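PDB 5DQP: EDTA monooxygenase from EDTA-degrading bacterium BNC1, which probably acts as a flavin-dependent monooxygenase of the bacterial luciferase-like family, using reduced FMN and molecular oxygen in the bacterial breakdown of EDTA. Local coordinates for residues R4-L12 with W373-N384; A42-F53 with I82-I92. All blocks are in the same frame, centred on the assembly; numbering follows the deposited sequence.

Contact 1: R4-L12 with W373-N384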
loop_
_atom_site.group_PDB
_atom_site.type_symbol
_atom_site.label_atom_id
_atom_site.label_comp_id
_atom_site.label_asym_id
_atom_site.label_seq_id
_atom_site.Cartn_x
_atom_site.Cartn_y
_atom_site.Cartn_z
ATOM N N ARG A 4 -5.799 -32.586 8.845
ATOM C CA ARG A 4 -5.202 -31.975 7.661
ATOM C C ARG A 4 -6.283 -31.693 6.607
ATOM O O ARG A 4 -7.121 -32.554 6.296
ATOM C CB ARG A 4 -4.097 -32.873 7.090
ATOM C CG ARG A 4 -3.303 -32.251 5.928
ATOM C CD ARG A 4 -2.261 -33.231 5.330
ATOM N NE ARG A 4 -1.529 -32.682 4.171
ATOM C CZ ARG A 4 -1.654 -33.130 2.916
ATOM N NH1 ARG A 4 -2.476 -34.140 2.643
ATOM N NH2 ARG A 4 -0.950 -32.590 1.925
ATOM N N ARG A 5 -6.277 -30.478 6.066
ATOM C CA ARG A 5 -7.222 -30.105 5.025
ATOM C C ARG A 5 -6.486 -29.325 3.934
ATOM O O ARG A 5 -5.350 -28.887 4.112
ATOM C CB ARG A 5 -8.408 -29.326 5.628
ATOM C CG ARG A 5 -8.063 -28.035 6.391
ATOM C CD ARG A 5 -7.933 -26.838 5.434
ATOM N NE ARG A 5 -8.006 -25.550 6.123
ATOM C CZ ARG A 5 -8.119 -24.366 5.520
ATOM N NH1 ARG A 5 -8.164 -23.263 6.260
ATOM N NH2 ARG A 5 -8.184 -24.271 4.184
ATOM N N MET A 6 -7.149 -29.169 2.792
ATOM C CA MET A 6 -6.588 -28.497 1.622
ATOM C C MET A 6 -6.697 -26.977 1.757
ATOM O O MET A 6 -7.735 -26.462 2.181
ATOM C CB MET A 6 -7.349 -28.958 0.370
ATOM C CG MET A 6 -6.889 -28.358 -0.952
ATOM S SD MET A 6 -7.978 -28.870 -2.296
ATOM C CE MET A 6 -7.854 -30.664 -2.180
ATOM N N TYR A 7 -5.640 -26.262 1.369
ATOM C CA TYR A 7 -5.661 -24.797 1.343
ATOM C C TYR A 7 -5.802 -24.298 -0.093
ATOM O O TYR A 7 -5.303 -24.922 -1.029
ATOM C CB TYR A 7 -4.393 -24.202 1.980
ATOM C CG TYR A 7 -4.194 -24.656 3.407
ATOM C CD1 TYR A 7 -4.834 -24.016 4.454
ATOM C CD2 TYR A 7 -3.395 -25.762 3.700
ATOM C CE1 TYR A 7 -4.678 -24.461 5.765
ATOM C CE2 TYR A 7 -3.239 -26.212 4.992
ATOM C CZ TYR A 7 -3.887 -25.558 6.019
ATOM O OH TYR A 7 -3.722 -25.996 7.303
ATOM N N LEU A 8 -6.491 -23.170 -0.264
ATOM C CA LEU A 8 -6.722 -22.586 -1.582
ATOM C C LEU A 8 -6.440 -21.090 -1.574
ATOM O O LEU A 8 -6.899 -20.367 -0.682
ATOM C CB LEU A 8 -8.165 -22.828 -2.044
ATOM C CG LEU A 8 -8.572 -24.264 -2.352
ATOM C CD1 LEU A 8 -10.042 -24.275 -2.685
ATOM C CD2 LEU A 8 -7.741 -24.860 -3.528
ATOM N N VAL A 9 -5.716 -20.624 -2.584
ATOM C CA VAL A 9 -5.411 -19.209 -2.759
ATOM C C VAL A 9 -5.781 -18.814 -4.181
ATOM O O VAL A 9 -5.553 -19.587 -5.117
ATOM C CB VAL A 9 -3.915 -18.930 -2.488
ATOM C CG1 VAL A 9 -3.576 -17.442 -2.814
ATOM C CG2 VAL A 9 -3.550 -19.307 -1.055
ATOM N N SER A 10 -6.335 -17.614 -4.357
ATOM C CA SER A 10 -6.824 -17.178 -5.665
ATOM C C SER A 10 -6.047 -15.959 -6.150
ATOM O O SER A 10 -6.055 -14.917 -5.487
ATOM C CB SER A 10 -8.317 -16.836 -5.622
ATOM O OG SER A 10 -8.609 -15.860 -4.611
ATOM N N TRP A 11 -5.377 -16.094 -7.295
ATOM C CA TRP A 11 -4.816 -14.920 -7.947
ATOM C C TRP A 11 -5.917 -13.896 -8.145
ATOM O O TRP A 11 -7.055 -14.235 -8.485
ATOM C CB TRP A 11 -4.226 -15.242 -9.315
ATOM C CG TRP A 11 -3.008 -16.043 -9.367
ATOM C CD1 TRP A 11 -2.856 -17.341 -8.971
ATOM C CD2 TRP A 11 -1.756 -15.646 -9.942
ATOM N NE1 TRP A 11 -1.576 -17.768 -9.236
ATOM C CE2 TRP A 11 -0.880 -16.747 -9.832
ATOM C CE3 TRP A 11 -1.288 -14.462 -10.533
ATOM C CZ2 TRP A 11 0.445 -16.699 -10.284
ATOM C CZ3 TRP A 11 0.023 -14.416 -10.984
ATOM C CH2 TRP A 11 0.877 -15.527 -10.855
ATOM N N LEU A 12 -5.567 -12.636 -7.982
ATOM C CA LEU A 12 -6.553 -11.575 -8.136
ATOM C C LEU A 12 -6.150 -10.455 -9.090
ATOM O O LEU A 12 -6.920 -9.504 -9.253
ATOM C CB LEU A 12 -6.904 -10.972 -6.763
ATOM C CG LEU A 12 -8.427 -10.917 -6.546
ATOM C CD1 LEU A 12 -9.078 -12.317 -6.575
ATOM C CD2 LEU A 12 -8.779 -10.194 -5.257
ATOM N N TRP A 373 -3.523 -33.570 -3.501
ATOM C CA TRP A 373 -3.466 -33.162 -2.101
ATOM C C TRP A 373 -3.260 -34.351 -1.176
ATOM O O TRP A 373 -2.435 -34.293 -0.253
ATOM C CB TRP A 373 -4.745 -32.404 -1.721
ATOM C CG TRP A 373 -4.908 -32.224 -0.224
ATOM C CD1 TRP A 373 -4.276 -31.310 0.576
ATOM C CD2 TRP A 373 -5.770 -32.967 0.631
ATOM N NE1 TRP A 373 -4.684 -31.449 1.876
ATOM C CE2 TRP A 373 -5.605 -32.460 1.937
ATOM C CE3 TRP A 373 -6.671 -34.023 0.420
ATOM C CZ2 TRP A 373 -6.288 -32.979 3.027
ATOM C CZ3 TRP A 373 -7.344 -34.534 1.500
ATOM C CH2 TRP A 373 -7.171 -33.998 2.784
ATOM N N GLN A 374 -3.989 -35.446 -1.419
ATOM C CA GLN A 374 -3.928 -36.594 -0.521
ATOM C C GLN A 374 -2.643 -37.396 -0.681
ATOM O O GLN A 374 -2.168 -38.005 0.281
ATOM C CB GLN A 374 -5.129 -37.510 -0.751
ATOM C CG GLN A 374 -5.478 -38.316 0.469
ATOM C CD GLN A 374 -6.768 -39.038 0.280
ATOM O OE1 GLN A 374 -6.880 -39.891 -0.598
ATOM N NE2 GLN A 374 -7.770 -38.698 1.087
ATOM N N ASP A 375 -2.093 -37.436 -1.876
ATOM C CA ASP A 375 -0.815 -38.078 -2.102
ATOM C C ASP A 375 0.351 -37.156 -1.755
ATOM O O ASP A 375 1.501 -37.470 -2.080
ATOM C CB ASP A 375 -0.737 -38.559 -3.556
ATOM C CG ASP A 375 -1.678 -39.740 -3.832
ATOM O OD1 ASP A 375 -2.104 -40.395 -2.852
ATOM O OD2 ASP A 375 -1.992 -40.022 -5.007
ATOM N N GLU A 376 0.060 -36.004 -1.151
ATOM C CA GLU A 376 1.085 -35.106 -0.644
ATOM C C GLU A 376 1.970 -34.559 -1.751
ATOM O O GLU A 376 3.168 -34.326 -1.544
ATOM C CB GLU A 376 1.935 -35.804 0.411
ATOM C CG GLU A 376 1.105 -36.599 1.413
ATOM C CD GLU A 376 0.943 -35.907 2.759
ATOM O OE1 GLU A 376 -0.078 -36.170 3.437
ATOM O OE2 GLU A 376 1.830 -35.111 3.147
ATOM N N ALA A 377 1.412 -34.392 -2.946
ATOM C CA ALA A 377 2.074 -33.592 -3.963
ATOM C C ALA A 377 1.742 -32.117 -3.818
ATOM O O ALA A 377 2.220 -31.303 -4.617
ATOM C CB ALA A 377 1.693 -34.075 -5.361
ATOM N N ALA A 378 0.958 -31.763 -2.803
ATOM C CA ALA A 378 0.462 -30.407 -2.592
ATOM C C ALA A 378 -0.157 -30.328 -1.205
ATOM O O ALA A 378 -0.764 -31.293 -0.740
ATOM C CB ALA A 378 -0.590 -30.053 -3.648
ATOM N N ASP A 379 -0.008 -29.175 -0.550
ATOM C CA ASP A 379 -0.834 -28.881 0.616
ATOM C C ASP A 379 -2.088 -28.077 0.263
ATOM O O ASP A 379 -2.924 -27.833 1.141
ATOM C CB ASP A 379 -0.008 -28.134 1.674
ATOM C CG ASP A 379 1.253 -28.908 2.070
ATOM O OD1 ASP A 379 1.112 -29.942 2.763
ATOM O OD2 ASP A 379 2.376 -28.513 1.663
ATOM N N GLY A 380 -2.210 -27.665 -0.989
ATOM C CA GLY A 380 -3.294 -26.830 -1.455
ATOM C C GLY A 380 -2.848 -26.250 -2.779
ATOM O O GLY A 380 -1.848 -26.683 -3.336
ATOM N N PHE A 381 -3.596 -25.256 -3.271
ATOM C CA PHE A 381 -3.342 -24.781 -4.625
ATOM C C PHE A 381 -3.569 -23.284 -4.740
ATOM O O PHE A 381 -4.367 -22.703 -4.006
ATOM C CB PHE A 381 -4.218 -25.515 -5.666
ATOM C CG PHE A 381 -4.059 -27.012 -5.606
ATOM C CD1 PHE A 381 -4.825 -27.766 -4.728
ATOM C CD2 PHE A 381 -3.108 -27.649 -6.376
ATOM C CE1 PHE A 381 -4.669 -29.131 -4.648
ATOM C CE2 PHE A 381 -2.950 -29.010 -6.309
ATOM C CZ PHE A 381 -3.735 -29.751 -5.420
ATOM N N VAL A 382 -2.841 -22.675 -5.673
ATOM C CA VAL A 382 -3.097 -21.316 -6.133
ATOM C C VAL A 382 -3.890 -21.419 -7.430
ATOM O O VAL A 382 -3.399 -21.966 -8.424
ATOM C CB VAL A 382 -1.794 -20.523 -6.354
ATOM C CG1 VAL A 382 -2.094 -19.019 -6.395
ATOM C CG2 VAL A 382 -0.686 -20.866 -5.295
ATOM N N ILE A 383 -5.102 -20.884 -7.410
ATOM C CA ILE A 383 -6.024 -20.881 -8.543
ATOM C C ILE A 383 -5.836 -19.584 -9.323
ATOM O O ILE A 383 -6.071 -18.490 -8.795
ATOM C CB ILE A 383 -7.475 -21.005 -8.047
ATOM C CG1 ILE A 383 -7.636 -22.231 -7.151
ATOM C CG2 ILE A 383 -8.479 -21.007 -9.205
ATOM C CD1 ILE A 383 -8.573 -21.946 -5.959
ATOM N N ASN A 384 -5.418 -19.703 -10.572
ATOM C CA ASN A 384 -5.097 -18.565 -11.428
ATOM C C ASN A 384 -6.208 -18.480 -12.478
ATOM O O ASN A 384 -6.101 -19.055 -13.559
ATOM C CB ASN A 384 -3.720 -18.778 -12.046
ATOM C CG ASN A 384 -3.104 -17.513 -12.618
ATOM O OD1 ASN A 384 -3.654 -16.411 -12.496
ATOM N ND2 ASN A 384 -1.924 -17.668 -13.243
HETATM O O HOH W 1 -0.443 -29.961 4.958
HETATM O O HOH W 2 -2.918 -29.452 3.380
HETATM O O HOH W 3 -7.936 -16.564 -9.643
#
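R4 reaches across to the C-terminal end of helix 362-374 with a chain extended as far as NE. CG stands anti to the backbone N (chi1 -174°), and the extended run from CG to NE carries the head group onto the indole and end carbonyl of W373. CD comes no nearer than 4.1 Å to E376 OE1. NE donates to a water that in turn donates to D379 OD1. CZ lies off-centre over the five-membered ring of W373, the guanidinium flat on the indole with centres 4.1 Å apart. NH1 and NH2 both donate to one atom, W373 O, the first over 2.9 Å; that carbonyl also accepts from the backbone N of E376, part of the Schellman motif that ends the helix. E376 OE1 sits above the other guanidinium face, 3.2 Å from R4 NH1, so its attraction is one of charge without a directed N-H. NH2 adds a weak, salt-bridging bond to D379 OD1. Both acids also pair with R248, and D379 OD2 accepts from V263 N.

On the indole face turned from R4, M6 CB makes a CH-pi contact, and M6 SD meets the edge of the F381 ring. Beyond this corner the chain enters the TIM-barrel sheet of the luciferase-like fold: strand 7-11 runs parallel to strand 380-383, the first and last barrel strands closing on each other. V9 N donates to F381 O (2.9 Å) and V9 O accepts from I383 N (2.7 Å). L8 CD2 touches I383 CD1 at 3.9 Å on one face of the sheet, while V9 and V382 lie side by side on the other. At the far end the N384 amide stacks on the indole of W11 in one of its two conformers, its details less certain, with W11 NE1 hydrogen-bonded to S266 OG.

Contact 2: A42-F53 with I82-I92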
loop_
_atom_site.group_PDB
_atom_site.type_symbol
_atom_site.label_atom_id
_atom_site.label_comp_id
_atom_site.label_asym_id
_atom_site.label_seq_id
_atom_site.Cartn_x
_atom_site.Cartn_y
_atom_site.Cartn_z
ATOM N N ALA A 42 -12.871 -10.425 -4.597
ATOM C CA ALA A 42 -12.507 -10.855 -3.252
ATOM C C ALA A 42 -13.733 -11.355 -2.495
ATOM O O ALA A 42 -13.622 -12.291 -1.698
ATOM C CB ALA A 42 -11.807 -9.723 -2.484
ATOM N N GLU A 43 -14.900 -10.744 -2.734
ATOM C CA GLU A 43 -16.144 -11.211 -2.114
ATOM C C GLU A 43 -16.580 -12.569 -2.677
ATOM O O GLU A 43 -17.187 -13.372 -1.959
ATOM C CB GLU A 43 -17.256 -10.172 -2.300
ATOM C CG GLU A 43 -17.207 -8.934 -1.364
ATOM C CD GLU A 43 -17.653 -9.190 0.111
ATOM O OE1 GLU A 43 -17.748 -8.195 0.875
ATOM O OE2 GLU A 43 -17.906 -10.359 0.516
ATOM N N ILE A 44 -16.288 -12.852 -3.950
ATOM C CA ILE A 44 -16.525 -14.200 -4.461
ATOM C C ILE A 44 -15.622 -15.210 -3.750
ATOM O O ILE A 44 -16.077 -16.273 -3.319
ATOM C CB ILE A 44 -16.340 -14.238 -5.989
ATOM C CG1 ILE A 44 -17.520 -13.539 -6.678
ATOM C CG2 ILE A 44 -16.162 -15.687 -6.496
ATOM C CD1 ILE A 44 -17.231 -13.204 -8.153
ATOM N N ALA A 45 -14.330 -14.899 -3.616
ATOM C CA ALA A 45 -13.437 -15.820 -2.915
ATOM C C ALA A 45 -13.853 -15.978 -1.454
ATOM O O ALA A 45 -13.785 -17.079 -0.893
ATOM C CB ALA A 45 -11.985 -15.334 -3.030
ATOM N N ARG A 46 -14.306 -14.893 -0.823
ATOM C CA ARG A 46 -14.764 -14.976 0.567
ATOM C C ARG A 46 -15.958 -15.915 0.706
ATOM O O ARG A 46 -16.010 -16.739 1.630
ATOM C CB ARG A 46 -15.125 -13.583 1.076
ATOM C CG ARG A 46 -15.469 -13.508 2.565
ATOM C CD ARG A 46 -16.148 -12.161 2.853
ATOM N NE ARG A 46 -16.922 -12.210 4.076
ATOM C CZ ARG A 46 -18.134 -12.743 4.173
ATOM N NH1 ARG A 46 -18.719 -13.282 3.106
ATOM N NH2 ARG A 46 -18.758 -12.740 5.345
ATOM N N ARG A 47 -16.918 -15.812 -0.217
ATOM C CA ARG A 47 -18.066 -16.720 -0.226
ATOM C C ARG A 47 -17.634 -18.185 -0.374
ATOM O O ARG A 47 -18.248 -19.073 0.230
ATOM C CB ARG A 47 -19.043 -16.324 -1.338
ATOM C CG ARG A 47 -20.171 -17.340 -1.568
ATOM C CD ARG A 47 -21.189 -16.846 -2.599
ATOM N NE ARG A 47 -20.862 -17.254 -3.972
ATOM C CZ ARG A 47 -20.564 -16.415 -4.956
ATOM N NH1 ARG A 47 -20.558 -15.104 -4.739
ATOM N NH2 ARG A 47 -20.285 -16.884 -6.166
ATOM N N GLY A 48 -16.564 -18.453 -1.121
ATOM C CA GLY A 48 -16.007 -19.790 -1.195
ATOM C C GLY A 48 -15.135 -20.218 -0.038
ATOM O O GLY A 48 -14.670 -21.367 -0.025
ATOM N N ARG A 49 -14.911 -19.344 0.950
ATOM C CA ARG A 49 -13.947 -19.591 2.029
ATOM C C ARG A 49 -12.520 -19.786 1.514
ATOM O O ARG A 49 -11.708 -20.476 2.143
ATOM C CB ARG A 49 -14.343 -20.801 2.876
ATOM C CG ARG A 49 -15.768 -20.799 3.373
ATOM C CD ARG A 49 -16.153 -19.484 4.046
ATOM N NE ARG A 49 -17.559 -19.524 4.452
ATOM C CZ ARG A 49 -18.449 -18.563 4.229
ATOM N NH1 ARG A 49 -18.113 -17.448 3.588
ATOM N NH2 ARG A 49 -19.692 -18.725 4.663
ATOM N N ILE A 50 -12.188 -19.214 0.356
ATOM C CA ILE A 50 -10.793 -19.228 -0.062
ATOM C C ILE A 50 -9.954 -18.660 1.072
ATOM O O ILE A 50 -10.380 -17.737 1.773
ATOM C CB ILE A 50 -10.616 -18.441 -1.373
ATOM C CG1 ILE A 50 -11.480 -19.056 -2.485
ATOM C CG2 ILE A 50 -9.165 -18.445 -1.817
ATOM C CD1 ILE A 50 -11.384 -20.579 -2.647
ATOM N N ASP A 51 -8.765 -19.236 1.295
ATOM C CA ASP A 51 -7.974 -18.789 2.434
ATOM C C ASP A 51 -7.399 -17.393 2.213
ATOM O O ASP A 51 -7.375 -16.584 3.146
ATOM C CB ASP A 51 -6.873 -19.793 2.743
ATOM C CG ASP A 51 -7.435 -21.116 3.196
ATOM O OD1 ASP A 51 -8.032 -21.150 4.298
ATOM O OD2 ASP A 51 -7.317 -22.102 2.440
ATOM N N ALA A 52 -6.943 -17.082 0.999
ATOM C CA ALA A 52 -6.400 -15.749 0.739
ATOM C C ALA A 52 -6.443 -15.457 -0.756
ATOM O O ALA A 52 -6.411 -16.379 -1.576
ATOM C CB ALA A 52 -4.956 -15.622 1.251
ATOM N N PHE A 53 -6.522 -14.167 -1.104
ATOM C CA PHE A 53 -6.218 -13.793 -2.471
ATOM C C PHE A 53 -4.714 -13.552 -2.584
ATOM O O PHE A 53 -3.993 -13.438 -1.589
ATOM C CB PHE A 53 -7.032 -12.563 -2.935
ATOM C CG PHE A 53 -6.777 -11.291 -2.125
ATOM C CD1 PHE A 53 -5.709 -10.468 -2.420
ATOM C CD2 PHE A 53 -7.625 -10.930 -1.083
ATOM C CE1 PHE A 53 -5.460 -9.324 -1.678
ATOM C CE2 PHE A 53 -7.405 -9.782 -0.343
ATOM C CZ PHE A 53 -6.317 -8.973 -0.635
ATOM N N ILE A 82 -8.889 -3.389 -0.443
ATOM C CA ILE A 82 -9.729 -4.586 -0.441
ATOM C C ILE A 82 -10.097 -4.995 0.983
ATOM O O ILE A 82 -11.276 -5.175 1.310
ATOM C CB ILE A 82 -9.027 -5.752 -1.159
ATOM C CG1 ILE A 82 -8.806 -5.433 -2.646
ATOM C CG2 ILE A 82 -9.876 -7.029 -0.978
ATOM C CD1 ILE A 82 -8.056 -6.597 -3.438
ATOM N N THR A 83 -9.091 -5.248 1.826
ATOM C CA THR A 83 -9.404 -5.792 3.146
ATOM C C THR A 83 -10.007 -4.750 4.075
ATOM O O THR A 83 -10.677 -5.127 5.043
ATOM C CB THR A 83 -8.179 -6.442 3.800
ATOM O OG1 THR A 83 -7.146 -5.471 3.997
ATOM C CG2 THR A 83 -7.665 -7.611 2.907
ATOM N N GLY A 84 -9.832 -3.458 3.783
ATOM C CA GLY A 84 -10.628 -2.461 4.478
ATOM C C GLY A 84 -12.115 -2.688 4.306
ATOM O O GLY A 84 -12.904 -2.312 5.171
ATOM N N ARG A 85 -12.510 -3.331 3.205
ATOM C CA ARG A 85 -13.897 -3.496 2.790
ATOM C C ARG A 85 -14.411 -4.925 2.917
ATOM O O ARG A 85 -15.567 -5.132 3.290
ATOM C CB ARG A 85 -14.061 -3.038 1.332
ATOM C CG ARG A 85 -15.387 -3.488 0.698
ATOM C CD ARG A 85 -16.434 -2.384 0.728
ATOM N NE ARG A 85 -15.893 -1.176 0.108
ATOM C CZ ARG A 85 -16.178 -0.752 -1.118
ATOM N NH1 ARG A 85 -15.613 0.358 -1.573
ATOM N NH2 ARG A 85 -17.032 -1.427 -1.884
ATOM N N VAL A 86 -13.595 -5.921 2.616
ATOM C CA VAL A 86 -14.001 -7.324 2.616
ATOM C C VAL A 86 -13.394 -7.995 3.848
ATOM O O VAL A 86 -12.167 -8.052 3.965
ATOM C CB VAL A 86 -13.553 -8.021 1.327
ATOM C CG1 VAL A 86 -14.088 -9.444 1.265
ATOM C CG2 VAL A 86 -13.998 -7.191 0.092
ATOM N N PRO A 87 -14.199 -8.519 4.769
ATOM C CA PRO A 87 -13.656 -9.221 5.939
ATOM C C PRO A 87 -13.202 -10.643 5.612
ATOM O O PRO A 87 -13.387 -11.146 4.507
ATOM C CB PRO A 87 -14.837 -9.237 6.908
ATOM C CG PRO A 87 -16.041 -9.262 6.013
ATOM C CD PRO A 87 -15.671 -8.430 4.801
ATOM N N ASP A 88 -12.545 -11.264 6.600
ATOM C CA ASP A 88 -12.246 -12.696 6.621
ATOM C C ASP A 88 -11.096 -13.111 5.708
ATOM O O ASP A 88 -10.119 -13.701 6.158
ATOM C CB ASP A 88 -13.493 -13.503 6.242
ATOM C CG ASP A 88 -14.612 -13.369 7.268
ATOM O OD1 ASP A 88 -14.334 -13.358 8.494
ATOM O OD2 ASP A 88 -15.775 -13.288 6.838
ATOM N N ILE A 89 -11.217 -12.860 4.412
ATOM C CA ILE A 89 -10.280 -13.471 3.491
ATOM C C ILE A 89 -8.902 -12.858 3.667
ATOM O O ILE A 89 -8.755 -11.640 3.827
ATOM C CB ILE A 89 -10.781 -13.318 2.052
ATOM C CG1 ILE A 89 -9.837 -14.077 1.120
ATOM C CG2 ILE A 89 -10.954 -11.853 1.731
ATOM C CD1 ILE A 89 -10.493 -14.508 -0.109
ATOM N N GLY A 90 -7.883 -13.705 3.652
ATOM C CA GLY A 90 -6.523 -13.223 3.687
ATOM C C GLY A 90 -6.080 -12.644 2.356
ATOM O O GLY A 90 -6.779 -12.695 1.339
ATOM N N GLY A 91 -4.876 -12.089 2.368
ATOM C CA GLY A 91 -4.294 -11.547 1.163
ATOM C C GLY A 91 -2.796 -11.723 1.197
ATOM O O GLY A 91 -2.183 -11.651 2.261
ATOM N N ILE A 92 -2.202 -11.985 0.039
ATOM C CA ILE A 92 -0.768 -12.170 -0.099
ATOM C C ILE A 92 -0.318 -11.198 -1.164
ATOM O O ILE A 92 -0.822 -11.245 -2.292
ATOM C CB ILE A 92 -0.415 -13.614 -0.497
ATOM C CG1 ILE A 92 -0.888 -14.598 0.602
ATOM C CG2 ILE A 92 1.077 -13.737 -0.839
ATOM C CD1 ILE A 92 -1.019 -16.069 0.115
HETATM O O HOH W 4 -17.592 -12.468 8.180
#
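F53 and I89 fill the buried half of this contact, where nearly everything is carbon. The F53 ring lies between two partners: G91 CA sits over the centre of one face, 3.7 Å from the ring centroid, and I82 CD1 approaches the opposite face toward the rim. T83 CG2 comes at the ring edge. The ring gets there because CG of F53 occupies the crowded position between backbone N and carbonyl carbon (chi1 61°), which swings it over the glycine backbone of the neighbouring strand. I89 pushes its CD1 against helix 35-47, where it meets A45 CB at a tight 3.4 Å, and the same methyl reaches I50 CB. On the helix side A42 CB packs on I82 CG2 at 3.6 Å.

Strands 52-55 and 90-96 pair in parallel, F53 N donating to G90 O (2.9 Å) and F53 O accepting from I92 N (2.8 Å). With helix 75-85 between them they form a right-handed beta-alpha-beta unit of the barrel, and the contact joins the start of both strands to the ends of the helices before them.

The outer side is looser and polar. R46 extends its chain over V86 and P87, its CD 3.4 Å from P87 O, and NE makes a weak, bent bond of 3.2 Å (121° at the hydrogen) to D88 OD2, the guanidinium and carboxylate planes 31° apart. E43 lays its CG and carboxylate along V86, and its pairing with R46 is long. The inner half is therefore held by shape and dispersion, whereas the bent salt bridge outside is probably less directional and more adaptable.

How the contacts relate
Contacts 1 and 2 occupy successive parts of one barrel wall, their centres about 16 Å apart, with contact 2 nested inside the long chain loop that contact 1 closes. Strand 7-11 neighbours strand 52-55, and the two contacts touch there: R5 NH1 forms a salt bridge to D51 OD1 at 2.9 Å, and L8 O probably accepts a hydrogen bond from D51 N. Both contacts run toward the predicted FMN site. The side chain of W11 lies about 7 Å from that of T94, and I92 about 6 Å from it. W11 is also about 4 Å from a bound polyether, probably from the crystallisation liquor, which may mark the pocket.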